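PDB 2OWN: putative Oleoyl-[acyl-carrier protein] thioesterase from Lactobacillus plantarum, which probably hydrolyses the thioester of oleoyl-[acyl-carrier protein], releasing the free fatty acid from its carrier. Local coordinates for residues Ala194-Gln199 with Val234-Leu239; Arg151-Glu156 with Asn224-Glu229; Asp186-Thr191 with Lys246-Thr251. All coordinates share one frame; numbering follows the deposited sequence.

Contact 1 (Ala194-Gln199 with Val234-Leu239); sequences ATFLLQ and VTTSHL
F196, on the short helix 194-197, reaches across to V234 and T236 on strand 233-241, and its ring makes every contact between the two segments. Ahead of it, A194 faces the second subunit: its backbone N is hydrogen-bonded to the Y215 hydroxyl of that chain, and its O accepts the backbone N of L198 at 2.8 Å. F196 then turns from the helix toward the strand. With CG anti to the backbone N (chi1 180°), the ring is extended so that its far end meets two methyl groups. CZ lies 3.5 Å from V234 CG2, which sits at the ring edge near its plane; T236 CG2 approaches CZ obliquely at 3.7 Å. T236 thus offers carbon to the phenyl, while its OG1 shares a 2.6 Å hydrogen bond with H238 NE2 and has a further partner in W254 NE1. L197 follows, packing on V189 and W254, and Q199 N bonds to F196 O at 3.2 Å. The ring also stacks with H200, meets W254 edge-to-face and touches I225, so the helix is fastened over strand 233-241 and its neighbours 218-227 and 246-256.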
# COMPACT_ATOMS: atom_id res chain seq x y z
N ALA B 194 -8.91 7.69 14.93
CA ALA B 194 -7.86 6.82 15.54
C ALA B 194 -8.24 6.33 16.95
O ALA B 194 -7.91 5.19 17.29
CB ALA B 194 -6.48 7.52 15.55
N THR B 195 -8.96 7.16 17.73
CA THR B 195 -9.46 6.79 19.09
C THR B 195 -10.42 5.57 19.04
O THR B 195 -10.44 4.76 19.97
CB THR B 195 -10.15 7.95 19.85
OG1 THR B 195 -11.23 8.47 19.06
CG2 THR B 195 -9.15 9.07 20.15
N PHE B 196 -11.21 5.46 17.96
CA PHE B 196 -12.09 4.31 17.71
C PHE B 196 -11.24 3.12 17.22
O PHE B 196 -11.36 2.02 17.76
CB PHE B 196 -13.20 4.62 16.69
CG PHE B 196 -14.11 3.46 16.42
CD1 PHE B 196 -13.79 2.53 15.40
CD2 PHE B 196 -15.26 3.25 17.19
CE1 PHE B 196 -14.62 1.40 15.16
CE2 PHE B 196 -16.12 2.12 16.96
CZ PHE B 196 -15.80 1.20 15.93
N LEU B 197 -10.46 3.35 16.17
CA LEU B 197 -9.62 2.30 15.52
C LEU B 197 -8.61 1.62 16.43
O LEU B 197 -8.40 0.41 16.30
CB LEU B 197 -8.90 2.85 14.26
CG LEU B 197 -9.81 3.35 13.12
CD1 LEU B 197 -8.97 4.04 12.05
CD2 LEU B 197 -10.62 2.21 12.53
N LEU B 198 -8.01 2.39 17.34
CA LEU B 198 -7.03 1.87 18.32
C LEU B 198 -7.63 1.03 19.46
O LEU B 198 -6.85 0.40 20.18
CB LEU B 198 -6.13 3.00 18.87
CG LEU B 198 -5.16 3.61 17.85
CD1 LEU B 198 -4.55 4.91 18.40
CD2 LEU B 198 -4.06 2.61 17.40
N GLN B 199 -8.97 1.01 19.64
CA GLN B 199 -9.62 0.18 20.68
C GLN B 199 -10.75 -0.73 20.13
O GLN B 199 -11.68 -1.10 20.86
CB GLN B 199 -10.05 1.09 21.84
CG GLN B 199 -10.26 0.35 23.18
CD GLN B 199 -10.40 1.22 24.39
OE1 GLN B 199 -10.29 2.45 24.34
NE2 GLN B 199 -10.65 0.57 25.52
N VAL B 234 -19.63 -3.35 18.54
CA VAL B 234 -20.21 -2.13 17.96
C VAL B 234 -20.31 -2.34 16.44
O VAL B 234 -19.60 -3.20 15.87
CB VAL B 234 -19.39 -0.84 18.28
CG1 VAL B 234 -19.36 -0.58 19.77
CG2 VAL B 234 -17.97 -0.94 17.74
N THR B 235 -21.16 -1.56 15.79
CA THR B 235 -21.39 -1.62 14.34
C THR B 235 -21.12 -0.27 13.70
O THR B 235 -21.46 0.75 14.30
CB THR B 235 -22.85 -2.02 14.04
OG1 THR B 235 -23.19 -3.19 14.79
CG2 THR B 235 -23.08 -2.29 12.53
N THR B 236 -20.45 -0.27 12.54
CA THR B 236 -20.23 0.97 11.76
C THR B 236 -20.89 0.76 10.38
O THR B 236 -20.67 -0.28 9.76
CB THR B 236 -18.77 1.45 11.66
OG1 THR B 236 -18.00 0.54 10.88
CG2 THR B 236 -18.16 1.63 13.07
N SER B 237 -21.73 1.71 9.98
CA SER B 237 -22.46 1.73 8.70
C SER B 237 -21.76 2.80 7.88
O SER B 237 -21.70 3.94 8.32
CB SER B 237 -23.92 2.08 8.94
OG SER B 237 -24.64 2.17 7.72
N HIS B 238 -21.28 2.43 6.69
CA HIS B 238 -20.53 3.32 5.79
C HIS B 238 -21.17 3.45 4.41
O HIS B 238 -21.84 2.52 3.94
CB HIS B 238 -19.12 2.77 5.56
CG HIS B 238 -18.32 2.56 6.81
ND1 HIS B 238 -17.27 3.38 7.16
CD2 HIS B 238 -18.39 1.60 7.77
CE1 HIS B 238 -16.74 2.94 8.29
NE2 HIS B 238 -17.41 1.87 8.68
N LEU B 239 -20.90 4.60 3.77
CA LEU B 239 -21.35 4.93 2.41
C LEU B 239 -20.28 5.78 1.70
O LEU B 239 -19.83 6.78 2.27
CB LEU B 239 -22.69 5.70 2.41
CG LEU B 239 -23.27 6.21 1.07
CD1 LEU B 239 -23.47 5.09 0.06
CD2 LEU B 239 -24.57 6.97 1.28

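Contact 2 (Arg151-Glu156 with Asn224-Glu229); sequences RPISFE and NILPSE. With SO4 (sulfate ion), chain O.
The irregular segment 151-156, between strands 141-142 and 162-167, passes strand 218-227 here, I153, F155 and E156 meeting N224 and L226. N224 ND2 gives the one direct hydrogen bond, to E156 O at 2.9 Å; the N-H...O angle is 137° and the donor stands above the carbonyl plane. The same nitrogen donates to a water 2.9 Å away, which receives a weak bond from E156 N, while N224 OD1 is held by T161 OG1. F155, its CG anti to the backbone N (chi1 -171°), swings its ring to the amide: CE1 is 3.4 Å from N224 ND2, and ring and amide planes lie within 5° of each other. A leucine in place of N224 would probably leave E156 O and T161 OG1 without their amide partner and segment 151-156 less firmly tied to the strand. Further out, I153 and L226 meet tip to tip, CD1 to CD1, at 3.9 Å. At the far end R151 binds a sulfate, probably from the crystallisation liquor, through weak bonds from NE to O1 (3.3 Å) and NH2 to O4. Segment 151-156 is thus an irregular run packed along strand 218-227, in a family, the acyl-ACP thioesterases, known for its double-hotdog fold.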
# COMPACT_ATOMS: atom_id res chain seq x y z
N ARG B 151 -26.43 -8.71 3.71
CA ARG B 151 -26.50 -7.34 3.20
C ARG B 151 -25.99 -6.30 4.20
O ARG B 151 -26.19 -6.49 5.42
CB ARG B 151 -27.95 -6.91 2.84
CG ARG B 151 -28.50 -7.43 1.54
CD ARG B 151 -29.92 -6.90 1.36
NE ARG B 151 -30.50 -7.16 0.04
CZ ARG B 151 -31.76 -6.85 -0.33
NH1 ARG B 151 -32.64 -6.27 0.51
NH2 ARG B 151 -32.15 -7.13 -1.57
N PRO B 152 -25.33 -5.21 3.71
CA PRO B 152 -24.99 -4.13 4.63
C PRO B 152 -26.27 -3.35 5.01
O PRO B 152 -27.33 -3.48 4.35
CB PRO B 152 -24.05 -3.22 3.80
CG PRO B 152 -23.72 -3.95 2.59
CD PRO B 152 -24.82 -4.93 2.35
N ILE B 153 -26.17 -2.57 6.09
CA ILE B 153 -27.27 -1.72 6.58
C ILE B 153 -27.49 -0.64 5.51
O ILE B 153 -26.51 -0.15 4.91
CB ILE B 153 -26.95 -1.06 7.96
CG1 ILE B 153 -26.81 -2.12 9.06
CG2 ILE B 153 -28.04 -0.04 8.38
CD1 ILE B 153 -26.39 -1.56 10.42
N SER B 154 -28.76 -0.32 5.24
CA SER B 154 -29.11 0.72 4.26
C SER B 154 -28.70 2.02 4.95
O SER B 154 -29.26 2.36 6.01
CB SER B 154 -30.59 0.70 3.89
OG SER B 154 -30.85 1.61 2.84
N PHE B 155 -27.66 2.68 4.42
CA PHE B 155 -27.12 3.91 5.01
C PHE B 155 -28.14 5.06 5.07
O PHE B 155 -28.76 5.40 4.05
CB PHE B 155 -25.83 4.39 4.30
CG PHE B 155 -25.15 5.52 5.03
CD1 PHE B 155 -24.25 5.24 6.07
CD2 PHE B 155 -25.43 6.86 4.71
CE1 PHE B 155 -23.62 6.28 6.79
CE2 PHE B 155 -24.81 7.92 5.42
CZ PHE B 155 -23.92 7.62 6.47
N GLU B 156 -28.31 5.61 6.28
CA GLU B 156 -29.17 6.75 6.57
C GLU B 156 -28.34 7.77 7.35
O GLU B 156 -27.84 7.45 8.43
CB GLU B 156 -30.41 6.33 7.37
CG GLU B 156 -31.36 5.44 6.56
CD GLU B 156 -32.62 4.98 7.31
OE1 GLU B 156 -32.68 5.06 8.56
OE2 GLU B 156 -33.54 4.50 6.61
N ASN B 224 -21.45 6.05 10.37
CA ASN B 224 -22.28 6.09 11.58
C ASN B 224 -21.78 5.00 12.51
O ASN B 224 -21.73 3.85 12.08
CB ASN B 224 -23.77 5.80 11.28
CG ASN B 224 -24.46 6.92 10.53
OD1 ASN B 224 -24.22 8.10 10.77
ND2 ASN B 224 -25.40 6.56 9.66
N ILE B 225 -21.41 5.36 13.73
CA ILE B 225 -20.95 4.43 14.76
C ILE B 225 -22.25 4.11 15.50
O ILE B 225 -22.84 5.00 16.14
CB ILE B 225 -19.89 5.02 15.70
CG1 ILE B 225 -18.66 5.50 14.90
CG2 ILE B 225 -19.49 3.98 16.78
CD1 ILE B 225 -17.61 6.21 15.74
N LEU B 226 -22.69 2.85 15.40
CA LEU B 226 -23.96 2.36 15.97
C LEU B 226 -23.79 1.33 17.08
O LEU B 226 -22.77 0.61 17.10
CB LEU B 226 -24.77 1.71 14.84
CG LEU B 226 -25.10 2.56 13.61
CD1 LEU B 226 -25.67 1.68 12.50
CD2 LEU B 226 -26.04 3.71 13.96
N PRO B 227 -24.77 1.25 18.03
CA PRO B 227 -24.70 0.22 19.06
C PRO B 227 -25.05 -1.15 18.46
O PRO B 227 -25.71 -1.22 17.41
CB PRO B 227 -25.75 0.67 20.07
CG PRO B 227 -26.75 1.37 19.28
CD PRO B 227 -25.97 2.09 18.22
N SER B 228 -24.55 -2.21 19.09
CA SER B 228 -24.80 -3.59 18.70
C SER B 228 -25.38 -4.38 19.88
O SER B 228 -25.00 -4.13 21.03
CB SER B 228 -23.52 -4.28 18.24
OG SER B 228 -23.75 -5.65 17.92
N GLU B 229 -26.28 -5.32 19.58
CA GLU B 229 -26.85 -6.23 20.58
C GLU B 229 -25.83 -7.33 20.95
O GLU B 229 -25.98 -7.94 22.02
CB GLU B 229 -28.12 -6.91 20.06
CG GLU B 229 -29.30 -6.02 19.64
CD GLU B 229 -30.08 -5.36 20.78
OE1 GLU B 229 -29.52 -5.07 21.86
OE2 GLU B 229 -31.28 -5.11 20.57
S SO4 O . -28.52 -8.83 -3.18
O1 SO4 O . -28.40 -9.04 -1.75
O2 SO4 O . -27.96 -7.52 -3.51
O3 SO4 O . -27.77 -9.88 -3.87
O4 SO4 O . -29.91 -8.90 -3.60
O HOH W 1 -26.39 4.08 8.56

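Contact 3 (Asp186-Thr191 with Lys246-Thr251); sequences DWLVDT and KCCEVT
L188 and V250 cross obliquely where helix 184-191 lies against strand 246-256, each side chain leaving its backbone toward the other segment. L188 comes down from the helix with CG anti to its carbonyl carbon (chi1 -67°), which presents both terminal methyls to the valine. CD1 makes the closest approach, 3.6 Å from V250 CG2, and CD2 lies alongside at 4.1 Å from V250 CB. Both methyls of the leucine approach the valine from the same side. With CG1 anti to the backbone N (chi1 173°), CG2 of V250 is left as the methyl nearest the helix. Two residues back along the strand C248 points the same way, its SG 4.5 Å from L188 CD1, a looser apolar contact. E249, between them, points away from the helix, and its OE2 accepts F155 N. No hydrogen bond joins the two segments. The polar groups on this part of the helix are satisfied within it or elsewhere: T191 OG1 turns back to W187 O at 2.7 Å, D186 is bound by T32 and H183, and D190 pairs with Y166 and with the backbone N of F170 in the second subunit. Beyond V250 and C248, L188 also touches H238 and I240 on strand 233-241, while V250 and C248 rest on strand 200-209. Near the start of the strand a classic beta bulge puts C247 and C248 opposite the single residue I240. In the hotdog fold an antiparallel sheet wraps round a central helix; 184-191 is consistent with that helix in the C-terminal hotdog.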
# COMPACT_ATOMS: atom_id res chain seq x y z
N ASP B 186 -9.31 2.08 2.46
CA ASP B 186 -8.48 3.21 2.92
C ASP B 186 -9.39 4.37 3.34
O ASP B 186 -9.17 4.96 4.38
CB ASP B 186 -7.53 3.78 1.84
CG ASP B 186 -6.53 2.76 1.27
OD1 ASP B 186 -6.24 1.73 1.91
OD2 ASP B 186 -6.03 3.01 0.16
N TRP B 187 -10.43 4.64 2.53
CA TRP B 187 -11.39 5.74 2.76
C TRP B 187 -12.37 5.37 3.87
O TRP B 187 -12.60 6.18 4.76
CB TRP B 187 -12.17 6.14 1.49
CG TRP B 187 -11.33 6.28 0.26
CD1 TRP B 187 -10.07 6.80 0.20
CD2 TRP B 187 -11.70 5.97 -1.08
NE1 TRP B 187 -9.61 6.78 -1.07
CE2 TRP B 187 -10.58 6.29 -1.90
CE3 TRP B 187 -12.87 5.44 -1.68
CZ2 TRP B 187 -10.59 6.08 -3.31
CZ3 TRP B 187 -12.88 5.23 -3.09
CH2 TRP B 187 -11.74 5.56 -3.88
N LEU B 188 -12.95 4.16 3.78
CA LEU B 188 -13.93 3.61 4.75
C LEU B 188 -13.42 3.58 6.19
O LEU B 188 -14.06 4.14 7.08
CB LEU B 188 -14.37 2.19 4.35
CG LEU B 188 -15.20 2.03 3.07
CD1 LEU B 188 -15.17 0.59 2.52
CD2 LEU B 188 -16.63 2.51 3.28
N VAL B 189 -12.25 2.96 6.38
CA VAL B 189 -11.62 2.82 7.71
C VAL B 189 -11.13 4.17 8.24
O VAL B 189 -11.36 4.46 9.41
CB VAL B 189 -10.52 1.72 7.73
CG1 VAL B 189 -9.87 1.61 9.12
CG2 VAL B 189 -11.13 0.37 7.32
N ASP B 190 -10.46 4.97 7.38
CA ASP B 190 -9.97 6.32 7.77
C ASP B 190 -11.10 7.31 8.15
O ASP B 190 -10.81 8.29 8.84
CB ASP B 190 -9.05 6.94 6.71
CG ASP B 190 -8.42 8.24 7.18
OD1 ASP B 190 -7.70 8.20 8.20
OD2 ASP B 190 -8.75 9.29 6.60
N THR B 191 -12.35 7.09 7.68
CA THR B 191 -13.52 7.94 8.08
C THR B 191 -13.68 7.93 9.62
O THR B 191 -14.00 8.97 10.20
CB THR B 191 -14.85 7.49 7.43
OG1 THR B 191 -14.70 7.44 6.01
CG2 THR B 191 -16.02 8.44 7.78
N LYS B 246 -24.51 6.64 -5.20
CA LYS B 246 -23.88 5.56 -4.39
C LYS B 246 -22.82 4.78 -5.18
O LYS B 246 -23.10 4.32 -6.28
CB LYS B 246 -24.91 4.57 -3.83
CG LYS B 246 -25.92 5.20 -2.85
CD LYS B 246 -26.84 4.17 -2.16
CE LYS B 246 -27.73 3.41 -3.14
N CYS B 247 -21.61 4.71 -4.61
CA CYS B 247 -20.47 3.97 -5.18
C CYS B 247 -20.22 2.67 -4.41
O CYS B 247 -20.00 1.63 -5.04
CB CYS B 247 -19.21 4.85 -5.24
SG CYS B 247 -19.41 6.22 -6.41
N CYS B 248 -20.24 2.75 -3.08
CA CYS B 248 -20.02 1.60 -2.19
C CYS B 248 -20.76 1.74 -0.84
O CYS B 248 -20.71 2.83 -0.25
CB CYS B 248 -18.51 1.46 -1.96
SG CYS B 248 -17.94 0.12 -0.94
N GLU B 249 -21.47 0.69 -0.42
CA GLU B 249 -22.18 0.61 0.90
C GLU B 249 -21.53 -0.51 1.69
O GLU B 249 -21.39 -1.63 1.17
CB GLU B 249 -23.69 0.41 0.78
CG GLU B 249 -24.47 1.70 0.51
CD GLU B 249 -25.97 1.50 0.58
OE1 GLU B 249 -26.49 0.62 -0.14
OE2 GLU B 249 -26.64 2.26 1.32
N VAL B 250 -21.11 -0.21 2.93
CA VAL B 250 -20.41 -1.15 3.81
C VAL B 250 -20.88 -1.12 5.28
O VAL B 250 -21.15 -0.04 5.82
CB VAL B 250 -18.85 -0.91 3.74
CG1 VAL B 250 -18.03 -1.75 4.77
CG2 VAL B 250 -18.33 -1.14 2.32
N THR B 251 -20.99 -2.31 5.88
CA THR B 251 -21.32 -2.47 7.30
C THR B 251 -20.20 -3.32 7.91
O THR B 251 -19.90 -4.39 7.39
CB THR B 251 -22.71 -3.04 7.52
OG1 THR B 251 -23.67 -2.10 7.03
CG2 THR B 251 -22.97 -3.26 9.01

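How the contacts relate
Contacts 1 and 3 are buried: contact 1 sets a helix on strand 233-241 and contact 3 sets one on its neighbour 246-256; contact 2 lies at the surface, where segment 151-156 passes strand 218-227. Helices 184-191 and 194-197 follow each other in the chain. The chemistry follows the place: the two helix contacts are made between apolar groups without a cross-segment hydrogen bond, whereas segment 151-156 adds an asparagine bond and a water. Backbone bonds join all three, H238 N to V250 O between contacts 1 and 3, L226 N to T235 O between contacts 1 and 2. T251 OG1 holds I153 N, tying segment 151-156 to contact 3.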